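Local coordinates for L-Ala-D/L-Glu Epimerase (Escherichia coli, PDB 1JPD), which belongs to the enolase superfamily, pairing an N-terminal alpha/beta capping domain with a C-terminal barrel domain related to the TIM barrel, at residues K149-K154 with A174-D179; L204-P209 with D228-T233; K43-C48 with L98-A103. One frame throughout, in Å; residues are numbered along the deposited sequence.

Interaction 1 (K149-K154 with A174-D179)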
loop_
_atom_site.group_PDB
_atom_site.type_symbol
_atom_site.label_atom_id
_atom_site.label_comp_id
_atom_site.label_asym_id
_atom_site.label_seq_id
_atom_site.Cartn_x
_atom_site.Cartn_y
_atom_site.Cartn_z
ATOM N N LYS A 149 8.267 -9.483 -13.300
ATOM C CA LYS A 149 9.184 -10.373 -12.594
ATOM C C LYS A 149 8.633 -10.791 -11.235
ATOM O O LYS A 149 8.963 -11.861 -10.726
ATOM C CB LYS A 149 10.544 -9.693 -12.422
ATOM C CG LYS A 149 11.317 -9.547 -13.727
ATOM C CD LYS A 149 12.559 -8.676 -13.569
ATOM C CE LYS A 149 13.272 -8.521 -14.904
ATOM N NZ LYS A 149 12.334 -8.134 -16.005
ATOM N N LEU A 150 7.790 -9.941 -10.657
ATOM C CA LEU A 150 7.182 -10.207 -9.357
ATOM C C LEU A 150 5.687 -10.409 -9.550
ATOM O O LEU A 150 4.995 -9.510 -10.010
ATOM C CB LEU A 150 7.426 -9.028 -8.412
ATOM C CG LEU A 150 6.788 -9.102 -7.025
ATOM C CD1 LEU A 150 7.284 -10.338 -6.292
ATOM C CD2 LEU A 150 7.133 -7.857 -6.241
ATOM N N LEU A 151 5.200 -11.597 -9.212
ATOM C CA LEU A 151 3.786 -11.920 -9.340
ATOM C C LEU A 151 3.153 -12.066 -7.961
ATOM O O LEU A 151 3.703 -12.741 -7.087
ATOM C CB LEU A 151 3.599 -13.236 -10.100
ATOM C CG LEU A 151 4.126 -13.343 -11.529
ATOM C CD1 LEU A 151 3.835 -14.730 -12.090
ATOM C CD2 LEU A 151 3.470 -12.270 -12.388
ATOM N N LYS A 152 2.002 -11.428 -7.759
ATOM C CA LYS A 152 1.298 -11.550 -6.487
ATOM C C LYS A 152 0.137 -12.490 -6.743
ATOM O O LYS A 152 -0.828 -12.121 -7.413
ATOM C CB LYS A 152 0.775 -10.197 -6.001
ATOM C CG LYS A 152 0.073 -10.274 -4.649
ATOM C CD LYS A 152 -0.330 -8.900 -4.127
ATOM C CE LYS A 152 -1.410 -8.255 -4.981
ATOM N NZ LYS A 152 -1.727 -6.880 -4.517
ATOM N N VAL A 153 0.235 -13.712 -6.232
ATOM C CA VAL A 153 -0.825 -14.691 -6.439
ATOM C C VAL A 153 -1.896 -14.551 -5.378
ATOM O O VAL A 153 -1.612 -14.667 -4.183
ATOM C CB VAL A 153 -0.274 -16.131 -6.399
ATOM C CG1 VAL A 153 -1.404 -17.119 -6.601
ATOM C CG2 VAL A 153 0.778 -16.316 -7.480
ATOM N N LYS A 154 -3.122 -14.283 -5.817
ATOM C CA LYS A 154 -4.249 -14.145 -4.897
ATOM C C LYS A 154 -4.827 -15.537 -4.643
ATOM O O LYS A 154 -5.093 -16.284 -5.584
ATOM C CB LYS A 154 -5.333 -13.243 -5.505
ATOM C CG LYS A 154 -5.035 -11.757 -5.455
ATOM C CD LYS A 154 -5.910 -11.053 -4.414
ATOM C CE LYS A 154 -5.687 -9.539 -4.424
ATOM N NZ LYS A 154 -6.077 -8.895 -5.721
ATOM N N ALA A 174 9.896 -16.781 -12.050
ATOM C CA ALA A 174 9.190 -15.640 -11.487
ATOM C C ALA A 174 9.295 -15.606 -9.975
ATOM O O ALA A 174 9.304 -16.653 -9.326
ATOM C CB ALA A 174 7.727 -15.697 -11.888
ATOM N N THR A 175 9.405 -14.405 -9.414
ATOM C CA THR A 175 9.434 -14.247 -7.961
ATOM C C THR A 175 7.949 -14.236 -7.586
ATOM O O THR A 175 7.178 -13.436 -8.123
ATOM C CB THR A 175 10.044 -12.903 -7.530
ATOM O OG1 THR A 175 11.403 -12.820 -7.977
ATOM C CG2 THR A 175 9.997 -12.765 -6.011
ATOM N N LEU A 176 7.540 -15.119 -6.680
ATOM C CA LEU A 176 6.135 -15.203 -6.292
ATOM C C LEU A 176 5.839 -14.834 -4.841
ATOM O O LEU A 176 6.562 -15.243 -3.933
ATOM C CB LEU A 176 5.608 -16.627 -6.523
ATOM C CG LEU A 176 5.794 -17.307 -7.873
ATOM C CD1 LEU A 176 5.317 -18.744 -7.777
ATOM C CD2 LEU A 176 5.017 -16.559 -8.940
ATOM N N ILE A 177 4.779 -14.053 -4.632
ATOM C CA ILE A 177 4.330 -13.712 -3.286
ATOM C C ILE A 177 2.842 -14.052 -3.278
ATOM O O ILE A 177 2.172 -13.933 -4.302
ATOM C CB ILE A 177 4.582 -12.232 -2.920
ATOM C CG1 ILE A 177 3.854 -11.291 -3.875
ATOM C CG2 ILE A 177 6.084 -11.947 -2.947
ATOM C CD1 ILE A 177 4.065 -9.823 -3.519
ATOM N N VAL A 178 2.336 -14.522 -2.143
ATOM C CA VAL A 178 0.936 -14.920 -2.034
ATOM C C VAL A 178 0.127 -14.066 -1.071
ATOM O O VAL A 178 0.530 -13.853 0.074
ATOM C CB VAL A 178 0.813 -16.397 -1.573
ATOM C CG1 VAL A 178 -0.593 -16.676 -1.055
ATOM C CG2 VAL A 178 1.138 -17.331 -2.722
ATOM N N ASP A 179 -1.018 -13.581 -1.546
ATOM C CA ASP A 179 -1.911 -12.784 -0.718
ATOM C C ASP A 179 -3.116 -13.666 -0.417
ATOM O O ASP A 179 -4.013 -13.807 -1.245
ATOM C CB ASP A 179 -2.362 -11.519 -1.457
ATOM C CG ASP A 179 -3.084 -10.529 -0.541
ATOM O OD1 ASP A 179 -3.253 -10.844 0.656
ATOM O OD2 ASP A 179 -3.479 -9.435 -1.010
#
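Leu151 and Val153 zip 150-154 to 175-179 in parallel, each using both its N-H and its carbonyl. Thr175 O accepts from Leu151 N at 2.9 Å, and Leu151 O in turn takes Ile177 N. The ladder starts with Thr175 N on Lys149 O and finishes with Val153 O receiving Asp179 N.

Ile177 stands on the face it shares with Leu150, Lys152, Lys154, Thr175 and Asp179. From CB, a chi1 of 60° sets CG1 between the backbone N and the carbonyl carbon, and that swings it over the neighbouring strand: Ile177 CG1 lies 3.5 Å from Leu151 O and 3.7 Å from Lys152 CA. The other branch heads for Leu150, with Ile177 CG2 3.9 Å from Leu150 CD1. At the tip, Ile177 CD1 lies against the aliphatic start of the lysine, 4.1 Å from Lys152 CB. The two chains cross at a slant, and Lys152 carries on past, bending at chi3, to a salt bridge between its NZ and Asp300. Asp179 OD1 has its own partner in the backbone N of Asn181.

On the other face the side chains are all aliphatic. Leu151 and Leu176 run side by side, with Leu176 CD2 3.8 Å from Leu151 CB, while Val178 CG2 leans on Val153 CB.

Strands 150-154 and 175-179, joined through helix 160-170, form a beta-alpha-beta crossover of the barrel. Leu151 packs on helix 133-145, Val153 reaches both that helix and 160-170, and Val178 meets Met164 of the latter. Strand 121-128 bonds the far edge of 150-154, and Leu176 bonds Ala202 just ahead of strand 203-205.

Interaction 2 (L204-P209 with D228-T233)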
loop_
_atom_site.group_PDB
_atom_site.type_symbol
_atom_site.label_atom_id
_atom_site.label_comp_id
_atom_site.label_asym_id
_atom_site.label_seq_id
_atom_site.Cartn_x
_atom_site.Cartn_y
_atom_site.Cartn_z
ATOM N N LEU A 204 4.395 -14.858 2.128
ATOM C CA LEU A 204 2.969 -15.128 2.294
ATOM C C LEU A 204 2.369 -13.943 3.056
ATOM O O LEU A 204 2.835 -13.590 4.144
ATOM C CB LEU A 204 2.756 -16.410 3.095
ATOM C CG LEU A 204 1.319 -16.660 3.566
ATOM C CD1 LEU A 204 0.385 -16.852 2.362
ATOM C CD2 LEU A 204 1.304 -17.884 4.469
ATOM N N GLU A 205 1.319 -13.344 2.503
ATOM C CA GLU A 205 0.704 -12.165 3.114
ATOM C C GLU A 205 -0.634 -12.374 3.831
ATOM O O GLU A 205 -1.578 -12.922 3.265
ATOM C CB GLU A 205 0.567 -11.088 2.031
ATOM C CG GLU A 205 -0.060 -9.791 2.460
ATOM C CD GLU A 205 0.099 -8.701 1.405
ATOM O OE1 GLU A 205 0.172 -9.035 0.199
ATOM O OE2 GLU A 205 0.141 -7.509 1.782
ATOM N N GLN A 206 -0.685 -11.937 5.086
ATOM C CA GLN A 206 -1.884 -11.999 5.931
ATOM C C GLN A 206 -2.824 -13.175 5.682
ATOM O O GLN A 206 -3.954 -12.990 5.238
ATOM C CB GLN A 206 -2.679 -10.697 5.778
ATOM C CG GLN A 206 -3.855 -10.519 6.739
ATOM C CD GLN A 206 -3.455 -9.886 8.065
ATOM O OE1 GLN A 206 -2.566 -9.029 8.120
ATOM N NE2 GLN A 206 -4.126 -10.289 9.139
ATOM N N PRO A 207 -2.380 -14.401 5.988
ATOM C CA PRO A 207 -3.216 -15.582 5.784
ATOM C C PRO A 207 -4.399 -15.664 6.744
ATOM O O PRO A 207 -5.441 -16.237 6.409
ATOM C CB PRO A 207 -2.237 -16.727 5.988
ATOM C CG PRO A 207 -1.335 -16.182 7.031
ATOM C CD PRO A 207 -1.063 -14.790 6.512
ATOM N N LEU A 208 -4.244 -15.101 7.938
ATOM C CA LEU A 208 -5.325 -15.147 8.926
ATOM C C LEU A 208 -5.953 -13.781 9.210
ATOM O O LEU A 208 -5.337 -12.741 8.980
ATOM C CB LEU A 208 -4.815 -15.749 10.244
ATOM C CG LEU A 208 -4.170 -17.138 10.193
ATOM C CD1 LEU A 208 -3.780 -17.555 11.604
ATOM C CD2 LEU A 208 -5.127 -18.144 9.593
ATOM N N PRO A 209 -7.200 -13.771 9.707
ATOM C CA PRO A 209 -7.905 -12.526 10.022
ATOM C C PRO A 209 -7.115 -11.702 11.034
ATOM O O PRO A 209 -6.548 -12.258 11.970
ATOM C CB PRO A 209 -9.227 -13.024 10.596
ATOM C CG PRO A 209 -9.463 -14.294 9.838
ATOM C CD PRO A 209 -8.096 -14.932 9.872
ATOM N N ASP A 228 -0.645 -7.278 6.878
ATOM C CA ASP A 228 -1.299 -6.282 6.038
ATOM C C ASP A 228 -2.377 -5.599 6.872
ATOM O O ASP A 228 -2.164 -4.508 7.394
ATOM C CB ASP A 228 -1.929 -6.946 4.813
ATOM C CG ASP A 228 -2.459 -5.935 3.804
ATOM O OD1 ASP A 228 -2.323 -4.713 4.046
ATOM O OD2 ASP A 228 -3.006 -6.373 2.765
ATOM N N GLU A 229 -3.533 -6.243 7.004
ATOM C CA GLU A 229 -4.604 -5.664 7.801
ATOM C C GLU A 229 -4.161 -5.542 9.256
ATOM O O GLU A 229 -4.621 -4.662 9.965
ATOM C CB GLU A 229 -5.891 -6.504 7.707
ATOM C CG GLU A 229 -6.663 -6.337 6.391
ATOM C CD GLU A 229 -6.061 -7.138 5.235
ATOM O OE1 GLU A 229 -4.870 -7.527 5.316
ATOM O OE2 GLU A 229 -6.776 -7.371 4.233
ATOM N N SER A 230 -3.252 -6.408 9.694
ATOM C CA SER A 230 -2.779 -6.370 11.078
ATOM C C SER A 230 -1.771 -5.270 11.359
ATOM O O SER A 230 -1.430 -5.033 12.512
ATOM C CB SER A 230 -2.158 -7.709 11.473
ATOM O OG SER A 230 -3.104 -8.758 11.378
ATOM N N CYS A 231 -1.298 -4.595 10.319
ATOM C CA CYS A 231 -0.327 -3.524 10.499
ATOM C C CYS A 231 -0.796 -2.137 10.055
ATOM O O CYS A 231 -1.005 -1.916 8.863
ATOM C CB CYS A 231 0.947 -3.850 9.737
ATOM S SG CYS A 231 2.080 -2.454 9.677
ATOM N N HIS A 232 -0.936 -1.204 10.998
ATOM C CA HIS A 232 -1.354 0.163 10.663
ATOM C C HIS A 232 -0.241 1.169 10.917
ATOM O O HIS A 232 0.201 1.879 10.009
ATOM C CB HIS A 232 -2.543 0.633 11.502
ATOM C CG HIS A 232 -3.744 -0.250 11.429
ATOM N ND1 HIS A 232 -5.013 0.215 11.698
ATOM C CD2 HIS A 232 -3.871 -1.576 11.190
ATOM C CE1 HIS A 232 -5.870 -0.788 11.631
ATOM N NE2 HIS A 232 -5.202 -1.886 11.325
ATOM N N THR A 233 0.179 1.242 12.177
ATOM C CA THR A 233 1.217 2.177 12.593
ATOM C C THR A 233 2.236 1.494 13.503
ATOM O O THR A 233 2.129 0.301 13.769
ATOM C CB THR A 233 0.594 3.363 13.367
ATOM O OG1 THR A 233 0.117 2.906 14.639
ATOM C CG2 THR A 233 -0.579 3.950 12.593
#
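The side-chain amide of Gln206 joins two loops that leave the C-terminal ends of adjacent barrel strands, 203-205 and 225-227, in this TIM-barrel-like domain. Its OE1 accepts two backbone N-H groups. Asp228 N comes in the carbonyl plane, 2.9 Å from Gln206 OE1, whereas Ser230 N, 3.1 Å from OE1, sits well above that plane, 43° out of it. The nitrogen works the other way: Gln206 NE2 donates to Ser230 OG, which lies in the amide plane at 2.9 Å. Four bonds therefore fix the rotation of the amide once the second NE2 donation is counted, to Leu208 O of its own loop. With CG anti to the backbone N (chi1 -172°) and the chain bent at chi2, the amide is carried across to the turn, and the bend brings Gln206 CG 3.5 Å from Glu229 OE1. There the amide and the carboxylate planes are steeply turned, 62° apart.

Next to this grip the side chains of Glu205 and Asp228 converge, with Glu205 OE2 and Asp228 OD2 3.5 Å apart. Both are acceptors, and each carboxylate has a partner elsewhere: Asn248 ND2 donates to Glu205 OE2, and Lys253 makes a salt bridge with Asp228 OD1.

Further out, backbone bonds from Glu205 to Ala180 and from Gln206 to Glu182 tie the strand end and the start of the loop to the residues that follow strand 175-179. The second loop is held by Tyr54, whose hydroxyl bonds Glu229 O and whose ring stacks with His232. Both N-H groups taken by OE1 belong to a type I beta turn from Asp228 to Cys231, closed by Cys231 N on Asp228 O at 3.1 Å.

Interaction 3 (K43-C48 with L98-A103)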
loop_
_atom_site.group_PDB
_atom_site.type_symbol
_atom_site.label_atom_id
_atom_site.label_comp_id
_atom_site.label_asym_id
_atom_site.label_seq_id
_atom_site.Cartn_x
_atom_site.Cartn_y
_atom_site.Cartn_z
ATOM N N LYS A 43 0.601 25.503 -4.565
ATOM C CA LYS A 43 -0.470 24.585 -4.199
ATOM C C LYS A 43 0.069 23.237 -3.733
ATOM O O LYS A 43 0.996 22.693 -4.327
ATOM C CB LYS A 43 -1.413 24.360 -5.387
ATOM C CG LYS A 43 -2.277 25.560 -5.752
ATOM C CD LYS A 43 -3.273 25.225 -6.865
ATOM C CE LYS A 43 -4.173 26.419 -7.198
ATOM N NZ LYS A 43 -5.228 26.102 -8.210
ATOM N N GLY A 44 -0.515 22.705 -2.665
ATOM C CA GLY A 44 -0.106 21.406 -2.160
ATOM C C GLY A 44 -1.294 20.474 -2.312
ATOM O O GLY A 44 -2.390 20.784 -1.840
ATOM N N THR A 45 -1.103 19.343 -2.980
ATOM C CA THR A 45 -2.214 18.422 -3.167
ATOM C C THR A 45 -1.978 17.054 -2.557
ATOM O O THR A 45 -0.950 16.422 -2.783
ATOM C CB THR A 45 -2.550 18.264 -4.649
ATOM O OG1 THR A 45 -2.898 19.546 -5.187
ATOM C CG2 THR A 45 -3.725 17.313 -4.828
ATOM N N GLY A 46 -2.945 16.609 -1.769
ATOM C CA GLY A 46 -2.839 15.314 -1.126
ATOM C C GLY A 46 -4.083 14.487 -1.366
ATOM O O GLY A 46 -5.203 14.977 -1.216
ATOM N N GLU A 47 -3.898 13.232 -1.753
ATOM C CA GLU A 47 -5.027 12.354 -2.007
ATOM C C GLU A 47 -5.068 11.217 -0.992
ATOM O O GLU A 47 -4.057 10.887 -0.369
ATOM C CB GLU A 47 -4.931 11.771 -3.418
ATOM C CG GLU A 47 -6.014 10.762 -3.761
ATOM C CD GLU A 47 -5.855 10.189 -5.151
ATOM O OE1 GLU A 47 -5.792 10.987 -6.108
ATOM O OE2 GLU A 47 -5.801 8.945 -5.292
ATOM N N CYS A 48 -6.249 10.634 -0.817
ATOM C CA CYS A 48 -6.416 9.504 0.087
ATOM C C CYS A 48 -7.602 8.651 -0.351
ATOM O O CYS A 48 -8.449 9.080 -1.149
ATOM C CB CYS A 48 -6.608 9.974 1.533
ATOM S SG CYS A 48 -8.247 10.584 1.926
ATOM N N LEU A 98 0.471 18.512 2.822
ATOM C CA LEU A 98 1.486 19.360 3.441
ATOM C C LEU A 98 2.884 19.071 2.883
ATOM O O LEU A 98 3.682 19.992 2.701
ATOM C CB LEU A 98 1.500 19.174 4.964
ATOM C CG LEU A 98 0.276 19.664 5.742
ATOM C CD1 LEU A 98 0.450 19.350 7.226
ATOM C CD2 LEU A 98 0.099 21.162 5.528
ATOM N N TRP A 99 3.187 17.798 2.628
ATOM C CA TRP A 99 4.493 17.419 2.073
ATOM C C TRP A 99 4.644 17.987 0.665
ATOM O O TRP A 99 5.709 18.466 0.289
ATOM C CB TRP A 99 4.648 15.896 1.980
ATOM C CG TRP A 99 5.122 15.216 3.225
ATOM C CD1 TRP A 99 4.364 14.512 4.120
ATOM C CD2 TRP A 99 6.466 15.162 3.711
ATOM N NE1 TRP A 99 5.155 14.023 5.131
ATOM C CE2 TRP A 99 6.450 14.409 4.906
ATOM C CE3 TRP A 99 7.681 15.680 3.256
ATOM C CZ2 TRP A 99 7.605 14.161 5.650
ATOM C CZ3 TRP A 99 8.826 15.435 3.998
ATOM C CH2 TRP A 99 8.779 14.682 5.183
ATOM N N ASP A 100 3.567 17.912 -0.111
ATOM C CA ASP A 100 3.568 18.403 -1.480
ATOM C C ASP A 100 3.844 19.897 -1.461
ATOM O O ASP A 100 4.634 20.401 -2.254
ATOM C CB ASP A 100 2.212 18.142 -2.128
ATOM C CG ASP A 100 2.264 18.226 -3.633
ATOM O OD1 ASP A 100 1.269 18.684 -4.231
ATOM O OD2 ASP A 100 3.295 17.819 -4.213
ATOM N N LEU A 101 3.181 20.593 -0.539
ATOM C CA LEU A 101 3.331 22.030 -0.378
ATOM C C LEU A 101 4.735 22.392 0.097
ATOM O O LEU A 101 5.325 23.363 -0.370
ATOM C CB LEU A 101 2.317 22.547 0.634
ATOM C CG LEU A 101 2.391 24.039 0.967
ATOM C CD1 LEU A 101 1.999 24.874 -0.250
ATOM C CD2 LEU A 101 1.462 24.323 2.136
ATOM N N ALA A 102 5.268 21.615 1.031
ATOM C CA ALA A 102 6.602 21.886 1.550
ATOM C C ALA A 102 7.696 21.661 0.498
ATOM O O ALA A 102 8.783 22.236 0.589
ATOM C CB ALA A 102 6.866 21.023 2.785
ATOM N N ALA A 103 7.416 20.833 -0.502
ATOM C CA ALA A 103 8.405 20.563 -1.538
ATOM C C ALA A 103 8.316 21.578 -2.665
ATOM O O ALA A 103 9.336 21.996 -3.207
ATOM C CB ALA A 103 8.221 19.161 -2.089
#
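Asp100 reaches from helix 89-104 to the backbone of Thr45 on strand 42-48, an outer strand of the three-stranded antiparallel sheet in the N-terminal capping domain of the enolase superfamily. The axes of segments 43-48 and 98-103 run roughly antiparallel, at 151°, and approach to 5.8 Å.

Going along the helix, Leu98 and Trp99 turn to other partners, Leu98 to Leu37 of strand 29-39 and Trp99 to helix 110-114. Asp100 does the polar work. Its CG stands anti to the backbone N (chi1 -162°), which carries the carboxylate over the strand edge, and Asp100 OD1 takes Thr45 N at 2.8 Å in a nearly straight bond of 172°. The oxygen uses its anti lone pair, the one facing away from OD2. Gly44 and Gly46 bond back to strand 29-39, so the N-H between them points outward, and the helix supplies its acceptor. Arg104, one turn on, makes a long, weak ion pair with the same OD1.

Leu101 follows with plain contact. Its CB rests on the backbone of Gly44, with Leu101 CB 3.9 Å from Gly44 CA, and since that glycine carries no side chain the helix backbone comes in close: Gly44 CA is 3.8 Å from Leu101 N. The turn that carries Asp100 and Leu101 is spanned by a helical backbone bond, Ala102 N to Leu98 O at 2.8 Å.

Interaction 3 comes first along the chain and lies in the N-terminal capping domain; interactions 1 and 2 follow, in that order, in the barrel. The barrel pair are neighbours, their centres 16 Å apart: strands 175-179 and 203-205 are adjacent in one sheet, Val178 O probably accepts a hydrogen bond from Glu205 N, and Val178 packs on Leu204. Interaction 1 thus builds the strand layer that interaction 2 continues into the loops at the C-terminal strand ends, where this superfamily places its active site. Interaction 3 sits across the chain's centre, its centre 32 Å from that of interaction 1 and 28 Å from that of interaction 2, and touches neither.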